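Long-range contacts in uncharacterized protein PSPTO_0244 (Pseudomonas syringae pv. tomato, PDB 3MYX), which is of unknown function but has a cupin-type beta fold and is probably related to (S)-ureidoglycine aminohydrolases: residues A[5-10]-A[213-218]; A[66-71]-A[90-95]; A[120-125]-A[161-166]; A[137-142]-A[154-159]; A[175-180]-A[225-230]. One frame throughout, in Å; residues are numbered along the deposited sequence. Where two conformers were deposited one is given.

Interaction 1 of 5, residues A[5-10]-A[213-218]; sequences PTVLLL and DTVFVA
Phe216 and Leu10 meet at the root of the aromatic side chain, with Leu10 CD1 standing 4.1 Å from Phe216 CB. The Phe216 ring itself leads away from segment 5-10, because CG is anti to the backbone N (chi1 -180°), and it meets the ring of Phe41 and the side chain of His187 instead. The remaining flat groups that matter are peptides. Phe216 O receives Leu8 N at 2.8 Å almost in line with its C=O bond, whereas the return bond from Phe216 N approaches Leu8 O tilted 22° from the carbonyl plane. Leu10 N to Thr214 O, 2.8 Å, and Ala218 N to Thr6 O, 3.2 Å, continue the ladder in both directions.

With 156° between their directions, strands 7-10 and 214-217 form an antiparallel pair, and the N-terminal strand is one of the two outermost strands of a seven-stranded sheet whose other members all come from the second half of the chain, part of a cupin-type fold.

Val7, Leu9, Val215 and Val217 share the other face. The two methyls of Val7 divide the work: CG1 reaches Val215 CG2 at 3.6 Å, and CG2 lies beside Val217 CG1 at 4.0 Å, the two valines pointing the same way. Val215 CG2 also rests against Leu8 O, 3.4 Å away. Leu207 of strand 206-209 packs against Val7, Leu9 and Val215 on this face.

Interaction 2 of 5, residues A[66-71]-A[90-95]; sequences TEMLVM and GESAVI
Ile95 and Leu69 meet on one face of the antiparallel pair formed by strands 66-71 and 92-95, and Ile95 can be traced outward atom by atom. Its CB lies 3.9 Å from Glu67 O, the carbonyl that accepts Ile95 N. CG1, anti to the carbonyl carbon (chi1 -58°), comes within 4.0 Å of Leu69 CD1, and the terminal CD1 closes to 3.8 Å on the same Leu69 CD1. One leucine branch therefore receives the last two carbons of the isoleucine.

Leu69 O is the polar focus, gripped by two donors. Ala93 N approaches it in the carbonyl plane at 3.2 Å. In the modelled conformer Ser92 OG adds a shorter bond of 2.7 Å to Leu69 O from 36° above that plane, the serine oxygen reaching across to the partner strand. Met71 N to Glu91 O, 3.0 Å, and Gly90 N to Met71 O prolong the pairing past the end of strand 92-95.

The Ser92 face, with selenomethionine Met68, packs against Phe234 of strand 231-237. Within its own antiparallel sheet, in the first half of the chain and consistent with a cupin-type fold, strand 66-71 lies between 92-95 and 109-116, and strand 92-95 in turn pairs with 127-130 on its other edge.

Interaction 3 of 5, residues A[120-125]-A[161-166]; sequences SGPDKS and EDTAST. With EDO (1,2-ethanediol), chain E.
Pro122 O receives Thr163 OG1 at 2.7 Å, the shortest polar bond between the two loops, with the hydroxyl 36° above the carbonyl plane. Thr163 chi1 of 56°, which sets OG1 between the backbone N and the carbonyl carbon, directs the oxygen there. Ala164 N also lies near Pro122 O, but at a poor angle; its hydrogen goes to Asp162 OD1 at 3.0 Å, which makes residues 162-164 an Asx turn. The turn belongs to the connection between strands 154-161 and 168-174, and it packs against the connection between strands 109-116 and 127-130.

Both carboxylate oxygens of Asp162 are engaged. Besides Ala164 N, OD1 accepts a hydrogen bond from a water that itself accepts from Lys124 N, so the turn is tied to the opposite loop through solvent. OD2 accepts from Ser165 OG at 2.7 Å on its anti side, and also from Thr66 in the neighbouring sheet.

The extended Lys124 side chain crosses that of Thr163 at about a right angle, and its NZ reaches Glu161 O at 2.8 Å in the carbonyl plane. A second water joins Lys124 NZ to Glu161 N. At the other end of the contact Ser120 N donates to Ala164 O, 2.9 Å, from well above the carbonyl plane. Beyond it a 1,2-ethanediol, probably from the crystallisation liquor, accepts through its O1 from Thr166 N at 2.9 Å.

Interaction 4 of 5, residues A[137-142]-A[154-159]; sequences TPSSPP and CRSNNL
Ser139 and Ser156 face each other on one side of the strand pair, but their hydroxyls are not directed at one another. Ser156 OG points to Ser139 CB, 3.4 Å away, while Ser139 OG turns over the partner backbone and lies 3.2 Å from Arg155 C without bonding to Arg155 N. Ser139 chi1 of 59°, between backbone N and carbonyl carbon, accounts for that turn. Cys154 is on the same side; its SG reaches past Ser139 to within 3.9 Å of Pro141 CA.

Arg155 and Pro138, the central non-hydrogen-bonded pair, diverge. Arg155 CB leans on Thr137 O at 3.4 Å, and its guanidinium departs to a salt bridge with Asp173. Water reinforces the serine side, one molecule bonding both Thr137 OG1 and Ser156 OG.

In the backbone Thr137 N donates to Ser156 O at 2.9 Å in an almost straight bond, and Ser156 N returns one to Thr137 O at 2.8 Å. The short strands cross at 114°, far from strictly antiparallel, and Trp172 of strand 168-174 touches both Ser139 and Cys154. This is the twisted margin of an antiparallel beta-sheet, strand 137-139 being one of the two outermost strands of the seven-stranded sheet in a cupin-type fold.

Interaction 5 of 5, residues A[175-180]-A[225-230]; sequences TPYERI and WTSTGY
Segments 175-180 and 225-230 run antiparallel, with Glu178 and Thr226 a non-hydrogen-bonded pair whose CA atoms are 4.4 Å apart, flanked by bonds from Ser227 N to Tyr177 O at 2.8 Å and from Arg179 N to Trp225 O. The pairing is short and weak on the 177-178 side, and it adds that stub to the edge of a five-stranded sheet of the cupin-type fold, where strand 222-227 also pairs with 197-201.

Side chains supply much of the contact. The Tyr177 ring and the five-membered ring of Trp225 form an offset stack, their centroids 3.9 Å apart and planes only 8° from parallel. Trp225 NE1 stands over the centre of the Tyr177 face, and Tyr177 OH over the indole. Tyr177 chi1 of 68°, with CG between the backbone N and the carbonyl carbon, brings the ring against one face of the indole.

Ser227 OG holds both partners in place, accepting Tyr177 N at 3.1 Å and Trp225 NE1 at 2.9 Å. On the other face of the pair Glu178 lies alongside Thr226, CG to OG1 3.6 Å, and its carboxylate makes a salt bridge to Lys224.

Arg179 crosses Trp225 near its backbone, its NH1 bound to Ile180 O and Cys223 O. Trp225 N, buried and without a hydrogen-bond partner, sits 3.7 Å above the centre of the Arg179 guanidinium plane.

Interactions 1 and 4 lie at the two margins of one seven-stranded sheet, their centres about 21 Å apart. Interaction 2 belongs to the other half of the molecule, yet it touches both interaction 1, where Val70 CG1 packs on Thr214 OG1, and interaction 3, where Thr66 OG1 lies 2.7 Å from Asp162 OD2 in a probable hydrogen bond. Interactions 4 and 5, about 15 Å between centres, meet through Pro142 CG and Tyr177 CE2 at 3.6 Å. Strand 222-227 of interaction 5 follows directly on strand 214-217 of interaction 1. Interactions 3 and 5 are about 32 Å apart. Bound 1,2-ethanediol lies near interactions 3, 4 and 5, probably from the crystallisation liquor.

Interaction 1 of 5, residues A[5-10]-A[213-218]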
# COMPACT_ATOMS: atom_id res chain seq x y z
N PRO A 5 13.23 -7.71 -8.57
CA PRO A 5 12.41 -6.79 -7.76
C PRO A 5 12.71 -5.34 -8.09
O PRO A 5 13.86 -4.96 -8.23
CB PRO A 5 12.82 -7.12 -6.32
CG PRO A 5 14.13 -7.79 -6.41
CD PRO A 5 14.11 -8.53 -7.72
N THR A 6 11.66 -4.53 -8.22
CA THR A 6 11.84 -3.14 -8.56
C THR A 6 10.83 -2.25 -7.82
O THR A 6 10.03 -2.73 -6.99
CB THR A 6 11.75 -2.93 -10.10
OG1 THR A 6 12.32 -1.65 -10.45
CG2 THR A 6 10.32 -3.06 -10.59
N VAL A 7 10.94 -0.96 -8.10
CA VAL A 7 10.07 0.08 -7.59
C VAL A 7 9.04 0.37 -8.67
O VAL A 7 9.40 0.64 -9.83
CB VAL A 7 10.88 1.35 -7.24
CG1 VAL A 7 9.96 2.48 -6.80
CG2 VAL A 7 11.95 1.04 -6.18
N LEU A 8 7.77 0.30 -8.30
CA LEU A 8 6.66 0.41 -9.24
C LEU A 8 5.66 1.46 -8.81
O LEU A 8 5.04 1.34 -7.76
CB LEU A 8 5.94 -0.94 -9.36
CG LEU A 8 6.82 -2.10 -9.84
CD1 LEU A 8 6.15 -3.43 -9.65
CD2 LEU A 8 7.25 -1.87 -11.31
N LEU A 9 5.51 2.49 -9.63
CA LEU A 9 4.47 3.49 -9.41
C LEU A 9 3.13 2.84 -9.78
O LEU A 9 2.95 2.38 -10.91
CB LEU A 9 4.74 4.77 -10.24
CG LEU A 9 4.29 6.13 -9.70
CD1 LEU A 9 2.84 6.12 -9.27
CD2 LEU A 9 5.15 6.64 -8.55
N LEU A 10 2.21 2.77 -8.82
CA LEU A 10 0.91 2.12 -9.05
C LEU A 10 -0.14 3.11 -9.57
O LEU A 10 -0.91 2.77 -10.46
CB LEU A 10 0.39 1.45 -7.77
CG LEU A 10 1.31 0.38 -7.15
CD1 LEU A 10 0.58 -0.28 -5.98
CD2 LEU A 10 1.75 -0.67 -8.19
N ASP A 213 0.22 10.11 -4.68
CA ASP A 213 0.66 8.97 -5.49
C ASP A 213 0.83 7.73 -4.61
O ASP A 213 1.17 7.84 -3.44
CB ASP A 213 2.02 9.21 -6.15
CG ASP A 213 2.04 10.35 -7.14
OD1 ASP A 213 1.00 10.91 -7.52
OD2 ASP A 213 3.18 10.67 -7.56
N THR A 214 0.65 6.56 -5.21
CA THR A 214 0.94 5.29 -4.56
C THR A 214 2.06 4.57 -5.32
O THR A 214 2.00 4.44 -6.55
CB THR A 214 -0.28 4.38 -4.51
OG1 THR A 214 -1.32 5.03 -3.80
CG2 THR A 214 0.06 3.06 -3.84
N VAL A 215 3.06 4.11 -4.58
CA VAL A 215 4.19 3.37 -5.09
C VAL A 215 4.35 2.07 -4.30
O VAL A 215 4.02 2.01 -3.11
CB VAL A 215 5.51 4.22 -5.02
CG1 VAL A 215 5.89 4.57 -3.58
CG2 VAL A 215 6.68 3.56 -5.76
N PHE A 216 4.86 1.04 -4.96
CA PHE A 216 5.18 -0.24 -4.33
C PHE A 216 6.66 -0.52 -4.52
O PHE A 216 7.17 -0.45 -5.65
CB PHE A 216 4.35 -1.39 -4.89
CG PHE A 216 4.66 -2.72 -4.25
CD1 PHE A 216 4.18 -3.03 -2.99
CD2 PHE A 216 5.48 -3.63 -4.89
CE1 PHE A 216 4.50 -4.23 -2.39
CE2 PHE A 216 5.78 -4.84 -4.31
CZ PHE A 216 5.32 -5.13 -3.07
N VAL A 217 7.34 -0.81 -3.42
CA VAL A 217 8.75 -1.19 -3.45
C VAL A 217 8.87 -2.65 -3.04
O VAL A 217 8.60 -3.02 -1.90
CB VAL A 217 9.60 -0.31 -2.51
CG1 VAL A 217 11.08 -0.68 -2.67
CG2 VAL A 217 9.39 1.18 -2.81
N ALA A 218 9.22 -3.51 -3.98
CA ALA A 218 9.35 -4.93 -3.69
C ALA A 218 10.56 -5.19 -2.80
O ALA A 218 11.59 -4.52 -2.89
CB ALA A 218 9.49 -5.73 -5.00

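Interaction 2 of 5, residues A[66-71]-A[90-95]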
# COMPACT_ATOMS: atom_id res chain seq x y z
N THR A 66 -5.35 -10.95 3.31
CA THR A 66 -5.31 -9.66 4.02
C THR A 66 -5.05 -8.62 2.95
O THR A 66 -4.09 -8.73 2.23
CB THR A 66 -4.22 -9.61 5.07
OG1 THR A 66 -4.39 -10.70 5.98
CG2 THR A 66 -4.26 -8.28 5.82
N GLU A 67 -5.91 -7.62 2.83
CA GLU A 67 -5.79 -6.66 1.73
C GLU A 67 -6.05 -5.22 2.16
O GLU A 67 -7.06 -4.91 2.79
CB GLU A 67 -6.70 -7.06 0.56
CG GLU A 67 -6.50 -6.20 -0.69
CD GLU A 67 -7.12 -6.79 -1.97
OE1 GLU A 67 -7.51 -7.99 -2.01
OE2 GLU A 67 -7.12 -6.03 -2.96
N MSE A 68 -5.11 -4.35 1.80
CA MSE A 68 -5.21 -2.92 2.03
C MSE A 68 -5.63 -2.25 0.75
O MSE A 68 -5.10 -2.55 -0.33
CB MSE A 68 -3.86 -2.34 2.42
CG MSE A 68 -3.89 -0.84 2.58
SE MSE A 68 -2.10 -0.25 2.81
CE MSE A 68 -2.44 1.52 3.45
N LEU A 69 -6.58 -1.32 0.87
CA LEU A 69 -7.10 -0.51 -0.24
C LEU A 69 -6.78 0.95 0.01
O LEU A 69 -6.96 1.43 1.11
CB LEU A 69 -8.65 -0.60 -0.33
CG LEU A 69 -9.36 -1.93 -0.63
CD1 LEU A 69 -9.33 -2.85 0.59
CD2 LEU A 69 -10.78 -1.67 -1.10
N VAL A 70 -6.31 1.65 -1.03
CA VAL A 70 -6.05 3.08 -1.01
C VAL A 70 -6.82 3.70 -2.18
O VAL A 70 -6.48 3.40 -3.34
CB VAL A 70 -4.53 3.34 -1.21
CG1 VAL A 70 -4.24 4.82 -1.24
CG2 VAL A 70 -3.73 2.68 -0.10
N MSE A 71 -7.83 4.52 -1.94
CA MSE A 71 -8.70 5.04 -3.00
C MSE A 71 -8.01 6.10 -3.84
O MSE A 71 -7.42 7.04 -3.30
CB MSE A 71 -9.94 5.68 -2.40
CG MSE A 71 -10.83 4.75 -1.63
SE MSE A 71 -11.50 3.28 -2.68
CE MSE A 71 -12.04 4.23 -4.28
N GLY A 90 -8.06 9.25 -1.46
CA GLY A 90 -7.11 9.55 -0.41
C GLY A 90 -7.31 8.81 0.90
O GLY A 90 -6.51 8.99 1.83
N GLU A 91 -8.36 8.01 0.98
CA GLU A 91 -8.69 7.28 2.19
C GLU A 91 -8.37 5.81 2.00
O GLU A 91 -8.36 5.32 0.87
CB GLU A 91 -10.16 7.48 2.57
CG GLU A 91 -10.48 8.94 2.85
CD GLU A 91 -11.89 9.21 3.28
OE1 GLU A 91 -12.83 8.48 2.89
OE2 GLU A 91 -12.08 10.19 4.04
N SER A 92 -8.10 5.13 3.11
CA SER A 92 -7.61 3.77 3.09
C SER A 92 -8.25 2.93 4.21
O SER A 92 -8.68 3.45 5.24
CB SER A 92 -6.08 3.80 3.25
OG SER A 92 -5.53 2.50 3.18
N ALA A 93 -8.33 1.63 3.96
CA ALA A 93 -8.80 0.66 4.93
C ALA A 93 -8.14 -0.67 4.66
O ALA A 93 -7.56 -0.90 3.60
CB ALA A 93 -10.32 0.51 4.89
N VAL A 94 -8.27 -1.56 5.65
CA VAL A 94 -7.76 -2.92 5.56
C VAL A 94 -8.92 -3.90 5.73
O VAL A 94 -9.76 -3.72 6.61
CB VAL A 94 -6.73 -3.23 6.68
CG1 VAL A 94 -6.15 -4.64 6.49
CG2 VAL A 94 -5.66 -2.17 6.69
N ILE A 95 -8.98 -4.91 4.86
CA ILE A 95 -9.87 -6.06 5.02
C ILE A 95 -9.01 -7.20 5.56
O ILE A 95 -8.07 -7.64 4.90
CB ILE A 95 -10.49 -6.50 3.68
CG1 ILE A 95 -11.27 -5.34 3.04
CG2 ILE A 95 -11.38 -7.71 3.88
CD1 ILE A 95 -11.78 -5.60 1.62

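Interaction 3 of 5, residues A[120-125]-A[161-166]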
# COMPACT_ATOMS: atom_id res chain seq x y z
N SER A 120 0.08 -16.83 7.02
CA SER A 120 1.20 -17.30 7.85
C SER A 120 0.89 -17.32 9.35
O SER A 120 1.78 -17.40 10.20
CB SER A 120 2.43 -16.46 7.57
OG SER A 120 2.28 -15.16 8.08
N GLY A 121 -0.38 -17.29 9.68
CA GLY A 121 -0.84 -17.38 11.05
C GLY A 121 -2.34 -17.19 11.00
O GLY A 121 -2.94 -17.18 9.91
N PRO A 122 -2.97 -17.03 12.16
CA PRO A 122 -4.43 -17.05 12.22
C PRO A 122 -5.08 -15.75 11.72
O PRO A 122 -4.50 -14.66 11.80
CB PRO A 122 -4.70 -17.28 13.71
CG PRO A 122 -3.57 -16.61 14.38
CD PRO A 122 -2.39 -16.91 13.51
N ASP A 123 -6.29 -15.87 11.21
CA ASP A 123 -7.05 -14.74 10.69
C ASP A 123 -7.29 -13.69 11.78
O ASP A 123 -7.65 -14.03 12.91
CB ASP A 123 -8.43 -15.20 10.25
CG ASP A 123 -8.44 -15.98 8.96
OD1 ASP A 123 -7.39 -16.14 8.32
OD2 ASP A 123 -9.57 -16.45 8.61
N LYS A 124 -7.11 -12.43 11.41
CA LYS A 124 -7.57 -11.29 12.20
C LYS A 124 -8.60 -10.56 11.35
O LYS A 124 -8.26 -9.70 10.53
CB LYS A 124 -6.39 -10.42 12.57
CG LYS A 124 -6.63 -9.40 13.61
CD LYS A 124 -5.23 -8.91 14.13
CE LYS A 124 -5.26 -8.10 15.35
NZ LYS A 124 -3.95 -7.54 15.62
N SER A 125 -9.84 -11.01 11.45
CA SER A 125 -10.89 -10.62 10.53
C SER A 125 -11.57 -9.32 10.97
O SER A 125 -11.63 -8.99 12.16
CB SER A 125 -11.92 -11.73 10.41
OG SER A 125 -12.56 -11.97 11.64
N GLU A 161 -1.98 -4.49 12.79
CA GLU A 161 -0.90 -5.45 12.87
C GLU A 161 -1.49 -6.85 12.64
O GLU A 161 -2.19 -7.38 13.49
CB GLU A 161 -0.21 -5.37 14.21
CG GLU A 161 0.46 -4.03 14.44
CD GLU A 161 1.13 -3.92 15.81
OE1 GLU A 161 0.62 -4.50 16.79
OE2 GLU A 161 2.15 -3.23 15.90
N ASP A 162 -1.21 -7.43 11.48
CA ASP A 162 -1.82 -8.69 11.14
C ASP A 162 -1.26 -9.84 11.97
O ASP A 162 -0.09 -9.82 12.38
CB ASP A 162 -1.60 -9.00 9.66
CG ASP A 162 -2.66 -9.89 9.06
OD1 ASP A 162 -3.63 -10.27 9.76
OD2 ASP A 162 -2.53 -10.19 7.86
N THR A 163 -2.10 -10.85 12.17
CA THR A 163 -1.62 -12.15 12.62
C THR A 163 -1.68 -13.19 11.50
O THR A 163 -1.09 -14.24 11.66
CB THR A 163 -2.39 -12.66 13.85
OG1 THR A 163 -3.79 -12.70 13.56
CG2 THR A 163 -2.14 -11.76 15.04
N ALA A 164 -2.35 -12.91 10.38
CA ALA A 164 -2.40 -13.84 9.24
C ALA A 164 -1.29 -13.60 8.22
O ALA A 164 -1.23 -14.26 7.20
CB ALA A 164 -3.77 -13.76 8.55
N SER A 165 -0.41 -12.65 8.52
CA SER A 165 0.74 -12.29 7.71
C SER A 165 1.62 -11.43 8.58
O SER A 165 1.24 -11.09 9.71
CB SER A 165 0.31 -11.50 6.48
OG SER A 165 -0.06 -10.18 6.83
N THR A 166 2.78 -11.03 8.06
CA THR A 166 3.63 -10.07 8.75
C THR A 166 3.29 -8.61 8.43
O THR A 166 4.01 -7.71 8.85
CB THR A 166 5.11 -10.33 8.47
OG1 THR A 166 5.36 -10.13 7.08
CG2 THR A 166 5.51 -11.75 8.86
C1 EDO E . 3.76 -11.72 4.46
O1 EDO E . 3.45 -12.51 5.63
C2 EDO E . 5.16 -12.07 3.96
O2 EDO E . 6.12 -11.96 5.03
O HOH W 1 -6.18 -10.90 9.01
O HOH W 2 -4.22 -4.75 14.52

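Interaction 4 of 5, residues A[137-142]-A[154-159]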
# COMPACT_ATOMS: atom_id res chain seq x y z
N THR A 137 3.72 8.12 17.03
CA THR A 137 4.74 8.12 18.07
C THR A 137 6.12 7.82 17.44
O THR A 137 6.20 7.21 16.38
CB THR A 137 4.43 7.08 19.14
OG1 THR A 137 4.33 5.81 18.51
CG2 THR A 137 3.10 7.41 19.85
N PRO A 138 7.21 8.24 18.10
CA PRO A 138 8.54 8.03 17.50
C PRO A 138 8.82 6.61 17.03
O PRO A 138 8.45 5.62 17.70
CB PRO A 138 9.48 8.42 18.63
CG PRO A 138 8.74 9.49 19.34
CD PRO A 138 7.29 9.06 19.33
N SER A 139 9.44 6.51 15.86
CA SER A 139 9.78 5.24 15.23
C SER A 139 11.22 5.27 14.74
O SER A 139 11.86 6.32 14.73
CB SER A 139 8.80 4.95 14.10
OG SER A 139 8.81 5.97 13.12
N SER A 140 11.74 4.13 14.32
CA SER A 140 13.17 4.03 13.99
C SER A 140 13.54 4.77 12.71
O SER A 140 12.91 4.56 11.67
CB SER A 140 13.60 2.57 13.80
OG SER A 140 13.58 1.86 15.02
N PRO A 141 14.58 5.62 12.78
CA PRO A 141 15.17 6.11 11.54
C PRO A 141 15.92 4.99 10.83
O PRO A 141 16.04 3.88 11.36
CB PRO A 141 16.12 7.24 11.99
CG PRO A 141 16.00 7.33 13.46
CD PRO A 141 15.28 6.13 13.97
N PRO A 142 16.43 5.26 9.62
CA PRO A 142 17.27 4.25 8.95
C PRO A 142 18.56 3.96 9.71
O PRO A 142 18.96 4.74 10.57
CB PRO A 142 17.56 4.89 7.59
CG PRO A 142 16.48 5.96 7.43
CD PRO A 142 16.30 6.48 8.83
N CYS A 154 11.50 10.32 12.82
CA CYS A 154 10.41 9.58 12.20
C CYS A 154 9.38 9.24 13.27
O CYS A 154 9.71 9.06 14.44
CB CYS A 154 10.89 8.27 11.58
SG CYS A 154 12.29 8.43 10.46
N ARG A 155 8.11 9.17 12.86
CA ARG A 155 7.03 8.72 13.72
C ARG A 155 6.14 7.76 12.95
O ARG A 155 6.03 7.85 11.73
CB ARG A 155 6.18 9.88 14.25
CG ARG A 155 6.96 10.96 15.01
CD ARG A 155 6.05 12.06 15.47
NE ARG A 155 5.62 12.90 14.36
CZ ARG A 155 5.29 14.18 14.47
NH1 ARG A 155 5.28 14.80 15.65
NH2 ARG A 155 4.98 14.87 13.39
N SER A 156 5.44 6.89 13.67
CA SER A 156 4.49 5.97 13.06
C SER A 156 3.38 5.60 14.01
O SER A 156 3.45 5.82 15.23
CB SER A 156 5.18 4.69 12.59
OG SER A 156 5.54 3.93 13.71
N ASN A 157 2.35 4.99 13.44
CA ASN A 157 1.29 4.36 14.18
C ASN A 157 0.87 3.14 13.37
O ASN A 157 0.32 3.28 12.28
CB ASN A 157 0.10 5.32 14.37
CG ASN A 157 -1.02 4.71 15.21
OD1 ASN A 157 -1.16 3.50 15.29
ND2 ASN A 157 -1.82 5.57 15.82
N ASN A 158 1.18 1.96 13.90
CA ASN A 158 0.72 0.70 13.32
C ASN A 158 -0.74 0.48 13.67
O ASN A 158 -1.06 -0.14 14.67
CB ASN A 158 1.57 -0.47 13.84
CG ASN A 158 3.01 -0.35 13.45
OD1 ASN A 158 3.34 -0.26 12.26
ND2 ASN A 158 3.90 -0.34 14.44
N LEU A 159 -1.62 1.02 12.84
CA LEU A 159 -3.06 0.95 13.05
C LEU A 159 -3.60 -0.46 12.85
O LEU A 159 -4.66 -0.80 13.38
CB LEU A 159 -3.77 1.90 12.10
CG LEU A 159 -3.48 3.38 12.39
CD1 LEU A 159 -3.88 4.27 11.21
CD2 LEU A 159 -4.18 3.81 13.68
O HOH W 3 5.88 4.19 16.54
O HOH W 4 1.73 4.73 17.74
O HOH W 5 12.88 8.89 14.93

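Interaction 5 of 5, residues A[175-180]-A[225-230]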
# COMPACT_ATOMS: atom_id res chain seq x y z
N THR A 175 10.89 13.91 9.07
CA THR A 175 11.64 15.07 8.63
C THR A 175 12.53 14.63 7.44
O THR A 175 12.62 13.44 7.11
CB THR A 175 12.44 15.63 9.83
OG1 THR A 175 13.38 14.66 10.28
CG2 THR A 175 11.52 16.02 10.99
N PRO A 176 13.17 15.59 6.75
CA PRO A 176 13.90 15.26 5.53
C PRO A 176 15.10 14.37 5.77
O PRO A 176 15.77 14.48 6.79
CB PRO A 176 14.40 16.62 5.03
CG PRO A 176 13.61 17.62 5.72
CD PRO A 176 13.14 17.05 7.00
N TYR A 177 15.38 13.49 4.82
CA TYR A 177 16.63 12.73 4.86
C TYR A 177 17.01 12.16 3.52
O TYR A 177 16.20 12.10 2.58
CB TYR A 177 16.60 11.62 5.90
CG TYR A 177 15.65 10.46 5.63
CD1 TYR A 177 14.31 10.54 5.97
CD2 TYR A 177 16.11 9.29 5.06
CE1 TYR A 177 13.45 9.47 5.78
CE2 TYR A 177 15.28 8.21 4.87
CZ TYR A 177 13.94 8.30 5.23
OH TYR A 177 13.07 7.25 5.05
N GLU A 178 18.27 11.74 3.45
CA GLU A 178 18.85 11.13 2.27
C GLU A 178 19.73 9.99 2.71
O GLU A 178 20.54 10.14 3.63
CB GLU A 178 19.67 12.16 1.48
CG GLU A 178 20.26 11.61 0.17
CD GLU A 178 21.11 12.64 -0.58
OE1 GLU A 178 21.11 13.83 -0.20
OE2 GLU A 178 21.76 12.23 -1.56
N ARG A 179 19.59 8.85 2.05
CA ARG A 179 20.41 7.68 2.30
C ARG A 179 20.91 7.11 0.99
O ARG A 179 20.41 7.44 -0.09
CB ARG A 179 19.61 6.62 3.06
CG ARG A 179 18.32 6.17 2.38
CD ARG A 179 17.76 4.92 3.02
NE ARG A 179 16.56 4.43 2.34
CZ ARG A 179 16.55 3.78 1.18
NH1 ARG A 179 17.68 3.52 0.52
NH2 ARG A 179 15.39 3.38 0.66
N ILE A 180 21.88 6.21 1.09
CA ILE A 180 22.39 5.53 -0.09
C ILE A 180 21.41 4.49 -0.58
O ILE A 180 20.50 4.06 0.13
CB ILE A 180 23.78 4.91 0.16
CG1 ILE A 180 23.69 3.74 1.15
CG2 ILE A 180 24.77 5.99 0.60
CD1 ILE A 180 25.03 3.00 1.31
N TRP A 225 16.56 6.69 -1.26
CA TRP A 225 15.55 7.64 -0.82
C TRP A 225 16.19 9.00 -0.64
O TRP A 225 17.21 9.12 0.05
CB TRP A 225 14.97 7.19 0.52
CG TRP A 225 14.09 8.19 1.23
CD1 TRP A 225 14.47 9.39 1.78
CD2 TRP A 225 12.67 8.08 1.48
NE1 TRP A 225 13.39 10.02 2.35
CE2 TRP A 225 12.29 9.23 2.20
CE3 TRP A 225 11.70 7.11 1.20
CZ2 TRP A 225 10.97 9.47 2.58
CZ3 TRP A 225 10.40 7.36 1.58
CH2 TRP A 225 10.05 8.51 2.28
N THR A 226 15.58 10.03 -1.23
CA THR A 226 15.91 11.43 -0.95
C THR A 226 14.64 12.23 -0.76
O THR A 226 13.82 12.35 -1.67
CB THR A 226 16.71 12.09 -2.08
OG1 THR A 226 17.82 11.27 -2.41
CG2 THR A 226 17.22 13.48 -1.63
N SER A 227 14.49 12.81 0.42
CA SER A 227 13.44 13.78 0.68
C SER A 227 14.09 15.06 1.19
O SER A 227 15.00 15.02 2.01
CB SER A 227 12.41 13.25 1.66
OG SER A 227 12.98 12.86 2.90
N THR A 228 13.63 16.19 0.67
CA THR A 228 14.14 17.49 1.10
C THR A 228 13.13 18.23 1.97
O THR A 228 13.41 19.33 2.42
CB THR A 228 14.55 18.34 -0.12
OG1 THR A 228 13.41 18.50 -0.97
CG2 THR A 228 15.72 17.68 -0.89
N GLY A 229 11.98 17.63 2.21
CA GLY A 229 10.95 18.17 3.07
C GLY A 229 10.28 17.04 3.84
O GLY A 229 10.56 15.85 3.63
N TYR A 230 9.40 17.42 4.75
CA TYR A 230 8.54 16.50 5.46
C TYR A 230 7.76 15.59 4.52
O TYR A 230 7.26 16.03 3.48
CB TYR A 230 7.55 17.34 6.26
CG TYR A 230 6.49 16.59 7.02
CD1 TYR A 230 6.76 16.03 8.27
CD2 TYR A 230 5.21 16.47 6.52
CE1 TYR A 230 5.76 15.40 8.99
CE2 TYR A 230 4.22 15.84 7.24
CZ TYR A 230 4.48 15.29 8.47
OH TYR A 230 3.46 14.69 9.19